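Local coordinates for cysteine desulfurase (Fervidobacterium islandicum, PDB 6A6E), which probably catalyses the pyridoxal-phosphate-dependent removal of sulfur from cysteine, yielding alanine and an enzyme-bound persulfide, as SufS-type desulfurases do, at residues 185-191 against 341-347; 212-216 against 231-237. All coordinates share one frame; numbering follows the deposited sequence.

Contact 1. Residues 185-191 against 341-347; sequences QSNVTGQ and SHKSLVS
The imidazole of His-342 has the carbonyl oxygen of Thr-189 over one face, 2.9 Å from CE1 and displaced toward the rim; the CA of Gly-190 lies over the same face. In the ring plane, at the edge, NE2 turns back to its own segment and donates to the carbonyl O of Leu-345 at 2.6 Å. ND1 is hydrogen-bonded to Pro-337 O, so the rotation of the ring is fixed; two carbonyl partners would suit a doubly protonated, probably cationic ring. The amide of Gln-185 reaches across on an extended chain, CG trans to the backbone N (chi1 175°), and NE2 gives a weak bond to Ser-344 OG (3.2 Å), while OE1 takes a bond from His-217.

The backbones meet in a single beta bridge, Gln-191 with His-342. Its Lys-343 N to Gly-190 O bond is 2.9 Å long and nearly straight (172°). Here the loop after strand 179-183, in the seven-stranded sheet of the class-V aminotransferase fold, is tied to the turn leading into strand 345-350 of the other sheet. The loop supplies Gln-185 and Asn-187 to the cofactor pocket, and Asn-187 O is held by Arg-398 of the neighbouring strand 396-400. Gly-190 has positive phi and packs its CA against the Leu-345 side chain and the His-342 ring.

Leu-345 packs its two methyls on the backbone of the loop, CD1 3.3 Å from Val-188 O and CD2 on the carbonyls of Ser-186 and Asn-187. Ser-347 OG donates to Val-188 O at 2.7 Å, in the carbonyl plane and on a lone pair. A water that accepts from Ser-347 N also donates to that oxygen, which is thus gripped twice. Ser-186 OG accepts from the N of Val-188 and Thr-189, an ST turn and ST motif.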
loop_
_atom_site.group_PDB
_atom_site.type_symbol
_atom_site.label_atom_id
_atom_site.label_comp_id
_atom_site.label_asym_id
_atom_site.label_seq_id
_atom_site.Cartn_x
_atom_site.Cartn_y
_atom_site.Cartn_z
ATOM N N GLN A 185 9.290 17.120 -12.085
ATOM C CA GLN A 185 8.689 17.432 -13.390
ATOM C C GLN A 185 7.181 17.518 -13.244
ATOM O O GLN A 185 6.568 16.600 -12.656
ATOM C CB GLN A 185 8.996 16.319 -14.399
ATOM C CG GLN A 185 8.310 16.490 -15.760
ATOM C CD GLN A 185 8.531 15.320 -16.688
ATOM O OE1 GLN A 185 8.987 14.277 -16.263
ATOM N NE2 GLN A 185 8.253 15.494 -17.954
ATOM N N SER A 186 6.580 18.591 -13.779
ATOM C CA SER A 186 5.147 18.839 -13.662
ATOM C C SER A 186 4.384 17.852 -14.509
ATOM O O SER A 186 4.762 17.562 -15.653
ATOM C CB SER A 186 4.777 20.282 -14.032
ATOM O OG SER A 186 3.362 20.470 -14.187
ATOM N N ASN A 187 3.315 17.342 -13.902
ATOM C CA ASN A 187 2.357 16.464 -14.555
ATOM C C ASN A 187 1.374 17.235 -15.459
ATOM O O ASN A 187 0.548 16.599 -16.083
ATOM C CB ASN A 187 1.538 15.662 -13.519
ATOM C CG ASN A 187 0.567 16.514 -12.742
ATOM O OD1 ASN A 187 0.937 17.558 -12.241
ATOM N ND2 ASN A 187 -0.696 16.067 -12.615
ATOM N N VAL A 188 1.476 18.570 -15.494
ATOM C CA VAL A 188 0.636 19.453 -16.351
ATOM C C VAL A 188 1.439 20.261 -17.392
ATOM O O VAL A 188 1.143 20.216 -18.588
ATOM C CB VAL A 188 -0.159 20.432 -15.490
ATOM C CG1 VAL A 188 -0.965 21.382 -16.367
ATOM C CG2 VAL A 188 -1.134 19.663 -14.586
ATOM N N THR A 189 2.490 20.933 -16.950
ATOM C CA THR A 189 3.330 21.681 -17.879
ATOM C C THR A 189 4.346 20.860 -18.599
ATOM O O THR A 189 4.846 21.290 -19.640
ATOM C CB THR A 189 4.043 22.837 -17.212
ATOM O OG1 THR A 189 5.110 22.340 -16.371
ATOM C CG2 THR A 189 3.095 23.670 -16.435
ATOM N N GLY A 190 4.692 19.682 -18.061
ATOM C CA GLY A 190 5.749 18.822 -18.663
ATOM C C GLY A 190 7.160 19.328 -18.325
ATOM O O GLY A 190 8.154 18.765 -18.769
ATOM N N GLN A 191 7.273 20.402 -17.551
ATOM C CA GLN A 191 8.586 21.018 -17.324
ATOM C C GLN A 191 9.448 20.191 -16.359
ATOM O O GLN A 191 9.075 20.031 -15.182
ATOM C CB GLN A 191 8.450 22.439 -16.741
ATOM C CG GLN A 191 9.813 23.129 -16.632
ATOM C CD GLN A 191 9.800 24.484 -15.983
ATOM O OE1 GLN A 191 8.765 24.950 -15.524
ATOM N NE2 GLN A 191 10.999 25.110 -15.881
ATOM N N SER A 341 13.312 21.745 -21.775
ATOM C CA SER A 341 12.797 21.314 -20.468
ATOM C C SER A 341 11.411 20.606 -20.555
ATOM O O SER A 341 11.038 19.868 -19.620
ATOM C CB SER A 341 12.745 22.462 -19.438
ATOM O OG SER A 341 11.580 23.295 -19.615
ATOM N N HIS A 342 10.681 20.780 -21.655
ATOM C CA HIS A 342 9.315 20.250 -21.758
ATOM C C HIS A 342 9.396 18.817 -22.209
ATOM O O HIS A 342 9.872 18.551 -23.297
ATOM C CB HIS A 342 8.490 21.080 -22.767
ATOM C CG HIS A 342 7.010 20.835 -22.699
ATOM N ND1 HIS A 342 6.099 21.867 -22.622
ATOM C CD2 HIS A 342 6.283 19.685 -22.709
ATOM C CE1 HIS A 342 4.872 21.362 -22.565
ATOM N NE2 HIS A 342 4.959 20.042 -22.616
ATOM N N LYS A 343 8.991 17.866 -21.376
ATOM C CA LYS A 343 9.049 16.457 -21.771
ATOM C C LYS A 343 7.807 15.716 -21.382
ATOM O O LYS A 343 7.051 16.214 -20.605
ATOM C CB LYS A 343 10.258 15.793 -21.080
ATOM C CG LYS A 343 11.613 16.354 -21.556
ATOM C CD LYS A 343 12.053 15.586 -22.784
ATOM C CE LYS A 343 13.290 16.126 -23.516
ATOM N NZ LYS A 343 13.250 17.568 -23.892
ATOM N N SER A 344 7.583 14.557 -22.003
ATOM C CA SER A 344 6.616 13.513 -21.582
ATOM C C SER A 344 5.187 13.781 -21.981
ATOM O O SER A 344 4.457 12.826 -22.285
ATOM C CB SER A 344 6.526 13.343 -20.049
ATOM O OG SER A 344 7.679 12.818 -19.598
ATOM N N LEU A 345 4.762 15.034 -21.869
ATOM C CA LEU A 345 3.355 15.362 -21.974
ATOM C C LEU A 345 3.071 16.793 -22.400
ATOM O O LEU A 345 3.867 17.695 -22.144
ATOM C CB LEU A 345 2.701 15.124 -20.600
ATOM C CG LEU A 345 3.222 15.971 -19.423
ATOM C CD1 LEU A 345 2.436 17.253 -19.298
ATOM C CD2 LEU A 345 3.254 15.211 -18.072
ATOM N N VAL A 346 1.876 16.969 -22.983
ATOM C CA VAL A 346 1.389 18.236 -23.448
ATOM C C VAL A 346 -0.014 18.443 -22.969
ATOM O O VAL A 346 -0.896 17.664 -23.290
ATOM C CB VAL A 346 1.414 18.270 -25.003
ATOM C CG1 VAL A 346 0.883 19.617 -25.562
ATOM C CG2 VAL A 346 2.837 18.118 -25.420
ATOM N N SER A 347 -0.202 19.484 -22.183
ATOM C CA SER A 347 -1.506 19.901 -21.747
ATOM C C SER A 347 -1.935 21.034 -22.694
ATOM O O SER A 347 -1.105 21.913 -23.023
ATOM C CB SER A 347 -1.476 20.389 -20.299
ATOM O OG SER A 347 -1.272 19.230 -19.419
HETATM O O HOH W 1 1.990 20.846 -21.174
#

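Contact 2. Residues 212-216 against 231-237; sequences AQLVP and VFSGHKI. With PLP (pyridoxal-5'-phosphate), chain E.
Lys-236 leaves its backbone with CG opposite the carbonyl carbon (chi1 -67°) and then runs fully extended, passing CD by Ala-212 O at 3.8 Å and carrying NZ to the cofactor. Gln-213 starts with the same first torsion; its CB points away from 231-237, but the bend at chi2 (-63°) brings the amide back so that NE2 lies beyond the cofactor's O3. There Gln-213 NE2 donates to PLP O3 at 2.5 Å, while the same nitrogen also bonds to Ala-40 O. The methyl of Ala-212 presses on the pyridine face, CB 3.4 Å from PLP C3.

At the phosphate end, O3P is held by Ser-233 at the end of strand 229-233 and His-235 just after it. Ser-233 OG donates to PLP O3P at 2.5 Å and His-235 NE2 to the same O3P at 2.8 Å, with the phosphorus near the plane of the imidazole and at its edge. ND1 of that ring is bonded to Ser-42 OG, a second-shell contact that helps set its orientation.

Away from the cofactor the side-chain packing is mainly apolar. Val-215 CG1 stands over the centre of the Phe-232 ring, 3.7 Å from the centroid and 9° off the normal, a CH-pi contact. Pro-216 lays CB and CG on Lys-236 O and rests against Ile-237. No direct hydrogen bond links the segments; a water bridges the backbones, donating to Ala-212 O and accepting from Ser-233 N.

NZ of Lys-236 is covalently bonded to PLP C4A at 1.3 Å, a length consistent with the internal aldimine from which fold-type I enzymes begin their reaction; the cysteine substrate would be expected to displace this lysine by transimination.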
loop_
_atom_site.group_PDB
_atom_site.type_symbol
_atom_site.label_atom_id
_atom_site.label_comp_id
_atom_site.label_asym_id
_atom_site.label_seq_id
_atom_site.Cartn_x
_atom_site.Cartn_y
_atom_site.Cartn_z
ATOM N N ALA A 212 7.504 11.697 -9.165
ATOM C CA ALA A 212 6.541 10.707 -9.763
ATOM C C ALA A 212 6.564 10.680 -11.285
ATOM O O ALA A 212 6.400 9.602 -11.899
ATOM C CB ALA A 212 5.106 10.931 -9.267
ATOM N N GLN A 213 6.690 11.855 -11.918
ATOM C CA GLN A 213 6.672 11.948 -13.394
ATOM C C GLN A 213 8.077 11.844 -13.986
ATOM O O GLN A 213 8.214 11.464 -15.137
ATOM C CB GLN A 213 6.113 13.256 -13.915
ATOM C CG GLN A 213 4.681 13.498 -13.744
ATOM C CD GLN A 213 3.812 12.518 -14.489
ATOM O OE1 GLN A 213 4.155 12.036 -15.591
ATOM N NE2 GLN A 213 2.666 12.198 -13.876
ATOM N N LEU A 214 9.096 12.226 -13.220
ATOM C CA LEU A 214 10.486 12.267 -13.697
ATOM C C LEU A 214 11.142 10.902 -13.744
ATOM O O LEU A 214 11.787 10.484 -14.766
ATOM C CB LEU A 214 11.278 13.191 -12.774
ATOM C CG LEU A 214 12.760 13.393 -13.111
ATOM C CD1 LEU A 214 12.853 14.124 -14.443
ATOM C CD2 LEU A 214 13.510 14.160 -12.027
ATOM N N VAL A 215 10.991 10.154 -12.648
ATOM C CA VAL A 215 11.773 8.905 -12.483
ATOM C C VAL A 215 11.492 7.876 -13.565
ATOM O O VAL A 215 12.391 7.149 -13.974
ATOM C CB VAL A 215 11.578 8.328 -11.047
ATOM C CG1 VAL A 215 11.977 6.835 -10.944
ATOM C CG2 VAL A 215 12.320 9.202 -10.042
ATOM N N PRO A 216 10.252 7.794 -14.058
ATOM C CA PRO A 216 9.965 6.790 -15.080
ATOM C C PRO A 216 10.702 6.921 -16.419
ATOM O O PRO A 216 10.787 5.945 -17.161
ATOM C CB PRO A 216 8.474 7.008 -15.357
ATOM C CG PRO A 216 7.921 7.556 -14.076
ATOM C CD PRO A 216 9.018 8.465 -13.600
ATOM N N VAL A 231 10.756 10.876 -3.724
ATOM C CA VAL A 231 9.665 9.924 -3.742
ATOM C C VAL A 231 9.201 9.621 -5.174
ATOM O O VAL A 231 9.204 10.510 -6.016
ATOM C CB VAL A 231 8.498 10.442 -2.910
ATOM C CG1 VAL A 231 8.884 10.536 -1.423
ATOM C CG2 VAL A 231 7.970 11.790 -3.399
ATOM N N PHE A 232 8.736 8.402 -5.431
ATOM C CA PHE A 232 8.066 8.109 -6.675
ATOM C C PHE A 232 7.120 6.899 -6.509
ATOM O O PHE A 232 7.174 6.209 -5.475
ATOM C CB PHE A 232 9.118 7.925 -7.824
ATOM C CG PHE A 232 9.950 6.640 -7.755
ATOM C CD1 PHE A 232 11.179 6.603 -7.103
ATOM C CD2 PHE A 232 9.526 5.498 -8.421
ATOM C CE1 PHE A 232 11.932 5.434 -7.065
ATOM C CE2 PHE A 232 10.269 4.352 -8.395
ATOM C CZ PHE A 232 11.504 4.325 -7.727
ATOM N N SER A 233 6.321 6.612 -7.548
ATOM C CA SER A 233 5.316 5.568 -7.520
ATOM C C SER A 233 5.632 4.523 -8.574
ATOM O O SER A 233 5.937 4.847 -9.761
ATOM C CB SER A 233 3.923 6.135 -7.826
ATOM O OG SER A 233 3.474 7.106 -6.879
ATOM N N GLY A 234 5.476 3.255 -8.162
ATOM C CA GLY A 234 5.704 2.122 -9.039
ATOM C C GLY A 234 4.838 2.081 -10.288
ATOM O O GLY A 234 5.332 1.670 -11.373
ATOM N N HIS A 235 3.567 2.491 -10.145
ATOM C CA HIS A 235 2.550 2.260 -11.213
ATOM C C HIS A 235 2.786 3.147 -12.441
ATOM O O HIS A 235 2.255 2.819 -13.513
ATOM C CB HIS A 235 1.078 2.391 -10.761
ATOM C CG HIS A 235 0.693 3.782 -10.339
ATOM N ND1 HIS A 235 0.039 4.662 -11.182
ATOM C CD2 HIS A 235 0.841 4.424 -9.147
ATOM C CE1 HIS A 235 -0.144 5.810 -10.539
ATOM N NE2 HIS A 235 0.350 5.687 -9.307
ATOM N N LYS A 236 3.562 4.227 -12.248
ATOM C CA LYS A 236 3.982 5.108 -13.309
ATOM C C LYS A 236 5.250 4.725 -14.071
ATOM O O LYS A 236 5.556 5.370 -15.085
ATOM C CB LYS A 236 4.068 6.573 -12.855
ATOM C CG LYS A 236 2.683 7.152 -12.529
ATOM C CD LYS A 236 2.764 8.638 -12.192
ATOM C CE LYS A 236 1.431 9.136 -11.695
ATOM N NZ LYS A 236 1.590 10.542 -11.201
ATOM N N ILE A 237 5.902 3.632 -13.660
ATOM C CA ILE A 237 7.063 3.120 -14.334
ATOM C C ILE A 237 6.876 1.670 -14.752
ATOM O O ILE A 237 7.756 0.827 -14.485
ATOM C CB ILE A 237 8.313 3.388 -13.449
ATOM C CG1 ILE A 237 9.614 3.089 -14.211
ATOM C CG2 ILE A 237 8.276 2.667 -12.124
ATOM C CD1 ILE A 237 10.897 3.506 -13.488
HETATM N N1 PLP E . 3.123 14.040 -8.162
HETATM C C2 PLP E . 3.198 14.014 -9.467
HETATM C C2A PLP E . 3.941 15.078 -10.202
HETATM C C3 PLP E . 2.491 12.936 -10.159
HETATM O O3 PLP E . 2.532 12.918 -11.479
HETATM C C4 PLP E . 1.800 11.896 -9.399
HETATM C C4A PLP E . 1.159 10.745 -10.008
HETATM C C5 PLP E . 1.753 12.047 -7.941
HETATM C C6 PLP E . 2.425 13.120 -7.438
HETATM C C5A PLP E . 0.981 11.079 -7.039
HETATM O O4P PLP E . 1.187 9.681 -7.181
HETATM P P PLP E . 0.289 8.505 -6.516
HETATM O O1P PLP E . 0.425 8.576 -5.047
HETATM O O2P PLP E . -1.065 8.787 -7.100
HETATM O O3P PLP E . 0.983 7.305 -7.085
HETATM O O HOH W 2 6.739 7.505 -10.306
#

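How the contacts relate
The centres of contact 1 and contact 2 are 14 Å apart, and contact 2 is nested along the chain inside the long loop that contact 1 closes: 185-191, then 212-216 and 231-237, and finally 341-347. Residues 185-191 and 212-216 follow strands 179-183 and 206-210, and 231-237 takes in the end of strand 229-233 and the turn after it, all in the seven-stranded sheet, whereas 341-347 runs into strand 345-350 of the six-stranded one. The two contacts touch where Gln-185 and Asn-187 pack against Gln-213. Contact 2 supplies the Schiff-base lysine, the residue on one ring face and two phosphate ligands; contact 1 joins a neighbouring pocket loop to the second sheet.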